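Local coordinates for putative uncharacterized protein (Chaetomium thermophilum, PDB 5T8V) that is the helical C-terminal part of a cohesin loader of the SCC2/Nipped-B family, which probably loads cohesin onto chromatin, at residues F226-L231 / L255-M260; S721-R726 / M780-K785. All blocks are in the same frame, centred on the assembly; numbering follows the deposited sequence.

Contact 1. Residues F226-L231 / L255-M260; sequences FAASQL and LVAMDM
Ala-228 and Ala-257 face each other across a tight antiparallel pair of successive helices, 218-232 and 247-267, in the HEAT-repeat array of this cohesin loader. The case illustrates how small side chains let two helices come close: the axes of the two segments pass 8.3 Å apart at 142°, and the CA atoms of Ala-228 and Ala-257 are separated by 4.6 Å. The two methyls point into the interface but do not meet head on. Each is offset onto the backbone opposite, with CB of Ala-257 lying 3.5 Å from O of Ala-228, and CB of Ala-228 resting against the carbonyl of Ala-257 in turn. With no hydrogen bond between the segments, apolar packing joins them.

Larger residues flank this alanine pair. Leu-231, one turn on from Ala-228, contributes its CB, which sits 3.8 Å from CB of Ala-257, while its side chain also packs on Ile-163 and Ile-167 of helix 149-172 and Leu-204 of helix 190-213. Met-260 stands one turn beyond Ala-257 and also reaches Leu-204, so helix 190-213 touches residues of both segments. Outside the seam, Asp-259 forms a salt bridge with Arg-312.

The torsions of Met-260 bring its sulfur against the methyl of Ala-228. CG stands anti to the backbone N (chi1 -170°), carrying the chain out toward helix 218-232, and the bend at chi3 (-68°) turns the terminal methyl aside, leaving SD 3.9 Å from CB of Ala-228.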
ATOM      1  N   PHE A 226      38.296  16.322  25.993  1.00 29.08           N
ATOM      2  CA  PHE A 226      37.546  15.528  26.961  1.00 29.79           C
ATOM      3  C   PHE A 226      36.705  16.420  27.867  1.00 29.63           C
ATOM      4  O   PHE A 226      35.531  16.122  28.131  1.00 29.54           O
ATOM      5  CB  PHE A 226      38.512  14.673  27.781  1.00 31.47           C
ATOM      6  CG  PHE A 226      37.834  13.708  28.709  1.00 33.67           C
ATOM      7  CD1 PHE A 226      37.231  12.562  28.218  1.00 35.03           C
ATOM      8  CD2 PHE A 226      37.810  13.938  30.075  1.00 34.38           C
ATOM      9  CE1 PHE A 226      36.610  11.669  29.071  1.00 36.09           C
ATOM     10  CE2 PHE A 226      37.191  13.048  30.932  1.00 35.51           C
ATOM     11  CZ  PHE A 226      36.590  11.914  30.429  1.00 36.85           C
ATOM     12  N   ALA A 227      37.284  17.524  28.344  1.00 24.74           N
ATOM     13  CA  ALA A 227      36.551  18.442  29.208  1.00 24.60           C
ATOM     14  C   ALA A 227      35.395  19.097  28.461  1.00 23.21           C
ATOM     15  O   ALA A 227      34.263  19.139  28.959  1.00 23.44           O
ATOM     16  CB  ALA A 227      37.503  19.499  29.760  1.00 24.65           C
ATOM     17  N   ALA A 228      35.663  19.621  27.264  1.00 22.59           N
ATOM     18  CA  ALA A 228      34.601  20.209  26.457  1.00 21.42           C
ATOM     19  C   ALA A 228      33.540  19.173  26.121  1.00 21.61           C
ATOM     20  O   ALA A 228      32.337  19.454  26.199  1.00 21.46           O
ATOM     21  CB  ALA A 228      35.184  20.811  25.181  1.00 20.28           C
ATOM     22  N   SER A 229      33.965  17.966  25.741  1.00 24.84           N
ATOM     23  CA  SER A 229      33.012  16.889  25.505  1.00 25.58           C
ATOM     24  C   SER A 229      32.119  16.681  26.720  1.00 27.02           C
ATOM     25  O   SER A 229      30.921  16.411  26.582  1.00 28.01           O
ATOM     26  CB  SER A 229      33.753  15.599  25.157  1.00 27.57           C
ATOM     27  OG  SER A 229      32.855  14.503  25.075  1.00 29.29           O
ATOM     28  N   GLN A 230      32.682  16.813  27.923  1.00 38.36           N
ATOM     29  CA  GLN A 230      31.873  16.660  29.128  1.00 41.47           C
ATOM     30  C   GLN A 230      30.888  17.816  29.277  1.00 39.79           C
ATOM     31  O   GLN A 230      29.706  17.602  29.570  1.00 39.15           O
ATOM     32  CB  GLN A 230      32.778  16.551  30.358  1.00 46.23           C
ATOM     33  CG  GLN A 230      32.032  16.335  31.669  1.00 51.90           C
ATOM     34  CD  GLN A 230      31.089  15.142  31.625  1.00 55.81           C
ATOM     35  OE1 GLN A 230      31.450  14.039  32.035  1.00 59.17           O
ATOM     36  NE2 GLN A 230      29.874  15.363  31.127  1.00 56.23           N
ATOM     37  N   LEU A 231      31.358  19.052  29.080  1.00 24.37           N
ATOM     38  CA  LEU A 231      30.473  20.209  29.172  1.00 23.07           C
ATOM     39  C   LEU A 231      29.362  20.172  28.135  1.00 22.38           C
ATOM     40  O   LEU A 231      28.326  20.819  28.328  1.00 22.50           O
ATOM     41  CB  LEU A 231      31.267  21.506  29.002  1.00 22.12           C
ATOM     42  CG  LEU A 231      31.810  22.197  30.252  1.00 22.85           C
ATOM     43  CD1 LEU A 231      32.577  23.445  29.846  1.00 21.89           C
ATOM     44  CD2 LEU A 231      30.694  22.557  31.223  1.00 23.74           C
ATOM     45  N   LEU A 255      27.765  26.351  24.683  1.00 27.13           N
ATOM     46  CA  LEU A 255      28.267  26.997  23.473  1.00 26.68           C
ATOM     47  C   LEU A 255      29.789  27.079  23.480  1.00 27.27           C
ATOM     48  O   LEU A 255      30.447  26.746  22.486  1.00 27.84           O
ATOM     49  CB  LEU A 255      27.649  28.387  23.333  1.00 27.63           C
ATOM     50  CG  LEU A 255      26.423  28.442  22.424  1.00 28.91           C
ATOM     51  CD1 LEU A 255      25.622  29.708  22.669  1.00 28.89           C
ATOM     52  CD2 LEU A 255      26.857  28.355  20.967  1.00 29.36           C
ATOM     53  N   VAL A 256      30.371  27.532  24.594  1.00 24.14           N
ATOM     54  CA  VAL A 256      31.829  27.587  24.695  1.00 23.13           C
ATOM     55  C   VAL A 256      32.436  26.221  24.402  1.00 22.94           C
ATOM     56  O   VAL A 256      33.466  26.110  23.723  1.00 23.39           O
ATOM     57  CB  VAL A 256      32.243  28.108  26.086  1.00 23.14           C
ATOM     58  CG1 VAL A 256      33.715  27.812  26.372  1.00 23.22           C
ATOM     59  CG2 VAL A 256      31.986  29.602  26.177  1.00 22.39           C
ATOM     60  N   ALA A 257      31.808  25.158  24.914  1.00 17.73           N
ATOM     61  CA  ALA A 257      32.321  23.816  24.666  1.00 17.87           C
ATOM     62  C   ALA A 257      32.283  23.478  23.182  1.00 17.06           C
ATOM     63  O   ALA A 257      33.253  22.937  22.635  1.00 17.15           O
ATOM     64  CB  ALA A 257      31.526  22.790  25.470  1.00 21.57           C
ATOM     65  N   MET A 258      31.169  23.782  22.513  1.00 22.93           N
ATOM     66  CA  MET A 258      31.088  23.534  21.076  1.00 22.72           C
ATOM     67  C   MET A 258      32.195  24.269  20.328  1.00 22.63           C
ATOM     68  O   MET A 258      32.864  23.694  19.461  1.00 22.04           O
ATOM     69  CB  MET A 258      29.715  23.949  20.553  1.00 22.79           C
ATOM     70  CG  MET A 258      28.594  23.052  21.038  1.00 24.94           C
ATOM     71  SD  MET A 258      26.990  23.533  20.385  1.00 25.89           S
ATOM     72  CE  MET A 258      25.954  22.236  21.059  1.00 26.90           C
ATOM     73  N   ASP A 259      32.405  25.546  20.655  1.00 22.79           N
ATOM     74  CA  ASP A 259      33.488  26.298  20.027  1.00 22.92           C
ATOM     75  C   ASP A 259      34.825  25.599  20.230  1.00 24.01           C
ATOM     76  O   ASP A 259      35.617  25.458  19.289  1.00 24.92           O
ATOM     77  CB  ASP A 259      33.535  27.718  20.591  1.00 23.74           C
ATOM     78  CG  ASP A 259      32.358  28.562  20.145  1.00 24.96           C
ATOM     79  OD1 ASP A 259      31.467  28.021  19.456  1.00 25.62           O
ATOM     80  OD2 ASP A 259      32.320  29.761  20.489  1.00 25.42           O
ATOM     81  N   MET A 260      35.092  25.145  21.455  1.00 27.17           N
ATOM     82  CA  MET A 260      36.373  24.504  21.742  1.00 27.79           C
ATOM     83  C   MET A 260      36.551  23.237  20.915  1.00 26.51           C
ATOM     84  O   MET A 260      37.619  23.007  20.332  1.00 26.89           O
ATOM     85  CB  MET A 260      36.471  24.194  23.236  1.00 29.89           C
ATOM     86  CG  MET A 260      37.853  23.748  23.683  1.00 32.84           C
ATOM     87  SD  MET A 260      37.969  23.486  25.461  1.00 36.02           S
ATOM     88  CE  MET A 260      37.796  25.159  26.073  1.00 35.88           C
TER

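Contact 2. Residues S721-R726 / M780-K785; sequences SNRVLR and MVQTVK
Gln-782 reaches across to Arg-723 from a helix whose other residues mostly serve different neighbours. Met-780 and Val-781, which precede it, pack on helix 839-852 through Phe-849 and Val-845. Gln-782 then turns to helix 723-735, its CG anti to the carbonyl carbon (chi1 -80°) and the chain extended beyond. It crosses the Arg-723 side chain at about a right angle, with amide and guanidinium planes 85° apart. OE1 lies 3.6 Å from both CB and CD of Arg-723, and NE2 is 3.7 Å from that CB, so the amide meets the aliphatic stem without a hydrogen bond; the charged end runs on to a salt bridge with Glu-775. Cut back to an alanine, Gln-782 would probably leave the Arg-723 stem without its amide neighbour and open a gap between the two helices. Thr-783 packs on Ser-727, Ala-730 and Leu-734, its OG1 bonded to Leu-779 O, and Lys-785 leans on Asp-841. Asn-722 caps the N-terminus of the opposing helix: its OD1 accepts from Leu-725 N at 3.0 Å and 158°. An N-capped helix start set against the flank of another helix fits the stacked helices of a HEAT-repeat protein.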
ATOM      1  N   SER A 721     -22.532  13.326  -7.214  1.00 41.24           N
ATOM      2  CA  SER A 721     -23.874  13.302  -7.780  1.00 42.13           C
ATOM      3  C   SER A 721     -23.899  12.803  -9.219  1.00 41.52           C
ATOM      4  O   SER A 721     -24.976  12.761  -9.824  1.00 43.11           O
ATOM      5  CB  SER A 721     -24.501  14.699  -7.715  1.00 43.48           C
ATOM      6  OG  SER A 721     -23.724  15.639  -8.435  1.00 44.01           O
ATOM      7  N   ASN A 722     -22.751  12.433  -9.780  1.00 42.00           N
ATOM      8  CA  ASN A 722     -22.712  11.895 -11.133  1.00 41.54           C
ATOM      9  C   ASN A 722     -23.574  10.640 -11.220  1.00 41.60           C
ATOM     10  O   ASN A 722     -23.402   9.698 -10.441  1.00 41.90           O
ATOM     11  CB  ASN A 722     -21.267  11.588 -11.530  1.00 40.98           C
ATOM     12  CG  ASN A 722     -21.146  11.036 -12.941  1.00 40.97           C
ATOM     13  OD1 ASN A 722     -21.852  10.101 -13.322  1.00 41.78           O
ATOM     14  ND2 ASN A 722     -20.242  11.612 -13.724  1.00 40.37           N
ATOM     15  N   ARG A 723     -24.504  10.631 -12.177  1.00 43.92           N
ATOM     16  CA  ARG A 723     -25.445   9.521 -12.284  1.00 43.99           C
ATOM     17  C   ARG A 723     -24.782   8.266 -12.840  1.00 42.56           C
ATOM     18  O   ARG A 723     -25.160   7.152 -12.458  1.00 43.29           O
ATOM     19  CB  ARG A 723     -26.632   9.929 -13.156  1.00 44.80           C
ATOM     20  CG  ARG A 723     -27.573  10.906 -12.474  1.00 46.61           C
ATOM     21  CD  ARG A 723     -28.543  11.540 -13.451  1.00 47.87           C
ATOM     22  NE  ARG A 723     -29.624  12.238 -12.760  1.00 50.43           N
ATOM     23  CZ  ARG A 723     -30.477  13.073 -13.345  1.00 51.36           C
ATOM     24  NH1 ARG A 723     -30.378  13.330 -14.643  1.00 50.95           N
ATOM     25  NH2 ARG A 723     -31.429  13.656 -12.629  1.00 52.06           N
ATOM     26  N   VAL A 724     -23.801   8.420 -13.730  1.00 29.07           N
ATOM     27  CA  VAL A 724     -23.105   7.257 -14.274  1.00 28.60           C
ATOM     28  C   VAL A 724     -22.336   6.542 -13.168  1.00 28.28           C
ATOM     29  O   VAL A 724     -22.461   5.322 -12.986  1.00 28.49           O
ATOM     30  CB  VAL A 724     -22.182   7.678 -15.432  1.00 28.26           C
ATOM     31  CG1 VAL A 724     -21.549   6.456 -16.091  1.00 28.08           C
ATOM     32  CG2 VAL A 724     -22.952   8.495 -16.466  1.00 28.91           C
ATOM     33  N   LEU A 725     -21.532   7.291 -12.409  1.00 37.12           N
ATOM     34  CA  LEU A 725     -20.852   6.720 -11.253  1.00 37.40           C
ATOM     35  C   LEU A 725     -21.848   6.050 -10.317  1.00 37.94           C
ATOM     36  O   LEU A 725     -21.805   4.834 -10.116  1.00 38.54           O
ATOM     37  CB  LEU A 725     -20.073   7.799 -10.499  1.00 39.11           C
ATOM     38  CG  LEU A 725     -18.831   8.420 -11.140  1.00 40.59           C
ATOM     39  CD1 LEU A 725     -18.063   9.182 -10.070  1.00 41.15           C
ATOM     40  CD2 LEU A 725     -17.940   7.381 -11.816  1.00 40.66           C
ATOM     41  N   ARG A 726     -22.760   6.836  -9.740  1.00 30.14           N
ATOM     42  CA  ARG A 726     -23.701   6.300  -8.762  1.00 30.27           C
ATOM     43  C   ARG A 726     -24.373   5.028  -9.268  1.00 30.60           C
ATOM     44  O   ARG A 726     -24.522   4.056  -8.518  1.00 31.29           O
ATOM     45  CB  ARG A 726     -24.752   7.356  -8.412  1.00 31.01           C
ATOM     46  CG  ARG A 726     -24.294   8.367  -7.368  1.00 31.30           C
ATOM     47  CD  ARG A 726     -25.374   9.398  -7.079  1.00 32.32           C
ATOM     48  NE  ARG A 726     -25.092  10.175  -5.876  1.00 33.01           N
ATOM     49  CZ  ARG A 726     -25.851  11.174  -5.431  1.00 34.16           C
ATOM     50  NH1 ARG A 726     -26.945  11.530  -6.091  1.00 34.72           N
ATOM     51  NH2 ARG A 726     -25.514  11.822  -4.325  1.00 34.89           N
ATOM     52  N   MET A 780     -32.340   4.513  -9.793  1.00 49.09           N
ATOM     53  CA  MET A 780     -32.743   3.111  -9.826  1.00 49.47           C
ATOM     54  C   MET A 780     -32.928   2.633 -11.261  1.00 47.64           C
ATOM     55  O   MET A 780     -32.412   1.578 -11.647  1.00 46.57           O
ATOM     56  CB  MET A 780     -34.028   2.917  -9.022  1.00 51.04           C
ATOM     57  CG  MET A 780     -33.880   3.231  -7.544  1.00 53.78           C
ATOM     58  SD  MET A 780     -35.373   2.877  -6.608  1.00 55.68           S
ATOM     59  CE  MET A 780     -35.348   1.094  -6.614  1.00 55.38           C
ATOM     60  N   VAL A 781     -33.659   3.405 -12.069  1.00 44.68           N
ATOM     61  CA  VAL A 781     -33.889   3.022 -13.460  1.00 43.17           C
ATOM     62  C   VAL A 781     -32.559   2.826 -14.178  1.00 42.08           C
ATOM     63  O   VAL A 781     -32.334   1.804 -14.838  1.00 41.46           O
ATOM     64  CB  VAL A 781     -34.763   4.074 -14.169  1.00 43.19           C
ATOM     65  CG1 VAL A 781     -34.923   3.738 -15.645  1.00 42.42           C
ATOM     66  CG2 VAL A 781     -36.127   4.161 -13.505  1.00 43.62           C
ATOM     67  N   GLN A 782     -31.659   3.803 -14.062  1.00 42.14           N
ATOM     68  CA  GLN A 782     -30.346   3.669 -14.682  1.00 41.50           C
ATOM     69  C   GLN A 782     -29.620   2.433 -14.171  1.00 42.28           C
ATOM     70  O   GLN A 782     -28.969   1.721 -14.946  1.00 42.44           O
ATOM     71  CB  GLN A 782     -29.508   4.920 -14.420  1.00 41.64           C
ATOM     72  CG  GLN A 782     -29.835   6.096 -15.328  1.00 42.37           C
ATOM     73  CD  GLN A 782     -28.881   7.266 -15.145  1.00 43.44           C
ATOM     74  OE1 GLN A 782     -29.309   8.415 -15.034  1.00 45.31           O
ATOM     75  NE2 GLN A 782     -27.581   6.980 -15.121  1.00 42.04           N
ATOM     76  N   THR A 783     -29.726   2.156 -12.870  1.00 39.89           N
ATOM     77  CA  THR A 783     -28.994   1.032 -12.295  1.00 40.55           C
ATOM     78  C   THR A 783     -29.491  -0.300 -12.848  1.00 40.44           C
ATOM     79  O   THR A 783     -28.684  -1.167 -13.202  1.00 40.21           O
ATOM     80  CB  THR A 783     -29.106   1.057 -10.771  1.00 42.67           C
ATOM     81  OG1 THR A 783     -28.615   2.310 -10.275  1.00 42.85           O
ATOM     82  CG2 THR A 783     -28.297  -0.080 -10.146  1.00 43.13           C
ATOM     83  N   VAL A 784     -30.810  -0.488 -12.932  1.00 39.10           N
ATOM     84  CA  VAL A 784     -31.329  -1.758 -13.435  1.00 40.80           C
ATOM     85  C   VAL A 784     -31.119  -1.859 -14.940  1.00 42.04           C
ATOM     86  O   VAL A 784     -30.849  -2.943 -15.471  1.00 42.74           O
ATOM     87  CB  VAL A 784     -32.812  -1.935 -13.054  1.00 40.96           C
ATOM     88  CG1 VAL A 784     -32.998  -1.779 -11.550  1.00 41.33           C
ATOM     89  CG2 VAL A 784     -33.702  -0.958 -13.815  1.00 41.50           C
ATOM     90  N   LYS A 785     -31.241  -0.737 -15.654  1.00 38.87           N
ATOM     91  CA  LYS A 785     -30.976  -0.745 -17.089  1.00 39.73           C
ATOM     92  C   LYS A 785     -29.516  -1.054 -17.382  1.00 39.10           C
ATOM     93  O   LYS A 785     -29.199  -1.587 -18.451  1.00 37.94           O
ATOM     94  CB  LYS A 785     -31.365   0.600 -17.706  1.00 40.25           C
ATOM     95  CG  LYS A 785     -30.756   0.861 -19.082  1.00 40.31           C
ATOM     96  CD  LYS A 785     -31.603   1.834 -19.890  1.00 41.34           C
ATOM     97  CE  LYS A 785     -30.873   2.340 -21.126  1.00 42.03           C
ATOM     98  NZ  LYS A 785     -29.997   3.515 -20.828  1.00 41.89           N
TER

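Overall arrangement
Contacts 1 and 2 show one building principle, helix against helix, applied at different depths. Contact 1 is buried and joins two successive helices, whereas contact 2 lies at the surface and brings together helices separated by further helical chain, within the range related to PDS5. They share no element: their centres are 73 Å apart, on opposite sides of the chain's centre, and they follow each other in sequence. The chemistry changes with place. Residues 226-231 and 255-260 meet through methyl, methylene and thioether groups set against each other and against backbone carbonyls, while 721-726 and 780-785, with their backbones farther apart, need a long polar amide and the aliphatic part of a charged side chain to span the gap.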